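Side-chain contact in N-glycosylase/DNA lyase (Methanocaldococcus jannaschii, PDB 3FHF), which belongs to the 8-oxoguanine DNA glycosylase family of largely helical DNA repair proteins in the helix-hairpin-helix clan: residues Phe45-Leu48 with Cys49-Ile52. Sequence-based numbering, arbitrary orientation.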
ATOM      1  N   PHE A  45      11.004   4.735  -7.980  1.00 16.17           N
ATOM      2  CA  PHE A  45      11.777   3.613  -7.445  1.00 15.61           C
ATOM      3  C   PHE A  45      11.923   3.712  -5.927  1.00 16.44           C
ATOM      4  O   PHE A  45      11.959   2.690  -5.228  1.00 13.31           O
ATOM      5  CB  PHE A  45      13.173   3.541  -8.073  1.00 16.33           C
ATOM      6  CG  PHE A  45      13.926   2.288  -7.706  1.00 17.28           C
ATOM      7  CD1 PHE A  45      13.536   1.057  -8.221  1.00 17.53           C
ATOM      8  CD2 PHE A  45      14.973   2.327  -6.794  1.00 19.73           C
ATOM      9  CE1 PHE A  45      14.173  -0.122  -7.829  1.00 19.78           C
ATOM     10  CE2 PHE A  45      15.621   1.152  -6.391  1.00 20.05           C
ATOM     11  CZ  PHE A  45      15.218  -0.074  -6.910  1.00 21.07           C
ATOM     12  N   LYS A  46      12.036   4.940  -5.416  1.00 16.19           N
ATOM     13  CA  LYS A  46      12.153   5.144  -3.976  1.00 16.82           C
ATOM     14  C   LYS A  46      10.868   4.713  -3.278  1.00 17.41           C
ATOM     15  O   LYS A  46      10.908   4.201  -2.161  1.00 18.96           O
ATOM     16  CB  LYS A  46      12.421   6.616  -3.637  1.00 19.54           C
ATOM     17  CG  LYS A  46      13.885   7.029  -3.588  0.50 20.41           C
ATOM     18  CD  LYS A  46      14.495   7.125  -4.968  0.50 23.48           C
ATOM     19  CE  LYS A  46      15.772   7.954  -4.939  0.50 24.49           C
ATOM     20  NZ  LYS A  46      16.331   8.177  -6.299  0.50 27.34           N
ATOM     21  N   GLU A  47       9.725   4.943  -3.920  1.00 16.22           N
ATOM     22  CA  GLU A  47       8.449   4.546  -3.326  1.00 18.39           C
ATOM     23  C   GLU A  47       8.307   3.034  -3.355  1.00 17.21           C
ATOM     24  O   GLU A  47       7.683   2.443  -2.472  1.00 17.50           O
ATOM     25  CB  GLU A  47       7.271   5.178  -4.063  1.00 20.00           C
ATOM     26  CG  GLU A  47       7.073   6.632  -3.736  1.00 28.85           C
ATOM     27  CD  GLU A  47       6.847   6.872  -2.252  1.00 28.64           C
ATOM     28  OE1 GLU A  47       5.833   6.387  -1.707  1.00 30.41           O
ATOM     29  OE2 GLU A  47       7.689   7.549  -1.633  1.00 33.10           O
ATOM     30  N   LEU A  48       8.884   2.410  -4.375  1.00 16.34           N
ATOM     31  CA  LEU A  48       8.824   0.960  -4.484  1.00 16.93           C
ATOM     32  C   LEU A  48       9.612   0.369  -3.316  1.00 18.38           C
ATOM     33  O   LEU A  48       9.218  -0.638  -2.730  1.00 18.31           O
ATOM     34  CB  LEU A  48       9.437   0.498  -5.806  1.00 17.90           C
ATOM     35  CG  LEU A  48       9.451  -1.020  -6.028  1.00 19.17           C
ATOM     36  CD1 LEU A  48       8.024  -1.540  -6.192  1.00 19.28           C
ATOM     37  CD2 LEU A  48      10.264  -1.338  -7.257  1.00 19.01           C
ATOM     38  N   CYS A  49      10.726   1.015  -2.981  1.00 18.60           N
ATOM     39  CA  CYS A  49      11.566   0.563  -1.887  1.00 18.68           C
ATOM     40  C   CYS A  49      10.874   0.783  -0.553  1.00 18.89           C
ATOM     41  O   CYS A  49      11.034  -0.012   0.369  1.00 18.07           O
ATOM     42  CB  CYS A  49      12.912   1.283  -1.926  1.00 20.29           C
ATOM     43  SG  CYS A  49      13.917   0.786  -3.342  1.00 23.34           S
ATOM     44  N   PHE A  50      10.109   1.867  -0.456  1.00 17.96           N
ATOM     45  CA  PHE A  50       9.360   2.159   0.760  1.00 20.17           C
ATOM     46  C   PHE A  50       8.422   0.980   1.016  1.00 19.93           C
ATOM     47  O   PHE A  50       8.290   0.504   2.144  1.00 19.69           O
ATOM     48  CB  PHE A  50       8.512   3.428   0.584  1.00 20.73           C
ATOM     49  CG  PHE A  50       7.439   3.589   1.634  1.00 20.67           C
ATOM     50  CD1 PHE A  50       7.761   3.992   2.925  1.00 20.19           C
ATOM     51  CD2 PHE A  50       6.112   3.300   1.336  1.00 19.07           C
ATOM     52  CE1 PHE A  50       6.774   4.103   3.909  1.00 23.13           C
ATOM     53  CE2 PHE A  50       5.116   3.406   2.308  1.00 21.49           C
ATOM     54  CZ  PHE A  50       5.448   3.808   3.598  1.00 23.69           C
ATOM     55  N   CYS A  51       7.774   0.515  -0.048  1.00 19.38           N
ATOM     56  CA  CYS A  51       6.834  -0.593   0.065  1.00 20.51           C
ATOM     57  C   CYS A  51       7.537  -1.917   0.348  1.00 21.58           C
ATOM     58  O   CYS A  51       6.999  -2.769   1.049  1.00 23.13           O
ATOM     59  CB  CYS A  51       5.978  -0.684  -1.200  1.00 19.53           C
ATOM     60  SG  CYS A  51       4.860   0.737  -1.395  1.00 20.57           S
ATOM     61  N   ILE A  52       8.738  -2.093  -0.189  1.00 21.96           N
ATOM     62  CA  ILE A  52       9.486  -3.317   0.079  1.00 22.51           C
ATOM     63  C   ILE A  52       9.840  -3.365   1.568  1.00 21.32           C
ATOM     64  O   ILE A  52       9.901  -4.435   2.171  1.00 21.02           O
ATOM     65  CB  ILE A  52      10.794  -3.374  -0.735  1.00 22.43           C
ATOM     66  CG1 ILE A  52      10.487  -3.680  -2.198  1.00 23.27           C
ATOM     67  CG2 ILE A  52      11.731  -4.433  -0.152  1.00 25.52           C
ATOM     68  CD1 ILE A  52      11.724  -3.756  -3.084  1.00 24.57           C
TER
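Cys49 brings its sulfur up against the ring of Phe45, one helical turn back: SG sits 3.5 Å from CE2 and 4.0 Å from the ring centroid. The approach is oblique, 32° off the ring normal, a cysteine sulfur-aromatic contact. Phe45 holds CG anti to its own N (chi1 -171°), while Cys49 turns SG beside its backbone N (chi1 -69°), back toward the preceding turn. SG consequently also comes within 3.3 Å of Phe45 O, the carbonyl oxygen that accepts the hydrogen bond from Cys49 N at 3.1 Å. Ile52 leans back likewise, its CG1 lying 3.3 Å from Leu48 O, which accepts the hydrogen bond from Ile52 N. Phe50 N to Lys46 O and Cys51 N to Glu47 O complete this run of i to i+4 alpha-helical bonds. On another side of the helix, the Glu47 carboxylate gets its partners from beyond these two turns, a hydrogen bond from Gln66 and a salt bridge to Lys214, whose ammonium also makes a cation-pi contact with Phe50. All of this belongs to helix 41-54, largely buried: Phe45, Cys49 and Ile52 pack on helix 93-103, Phe45 and Cys49 also on helix 72-75, and Leu48, Phe50 and Cys51 on helix 135-144.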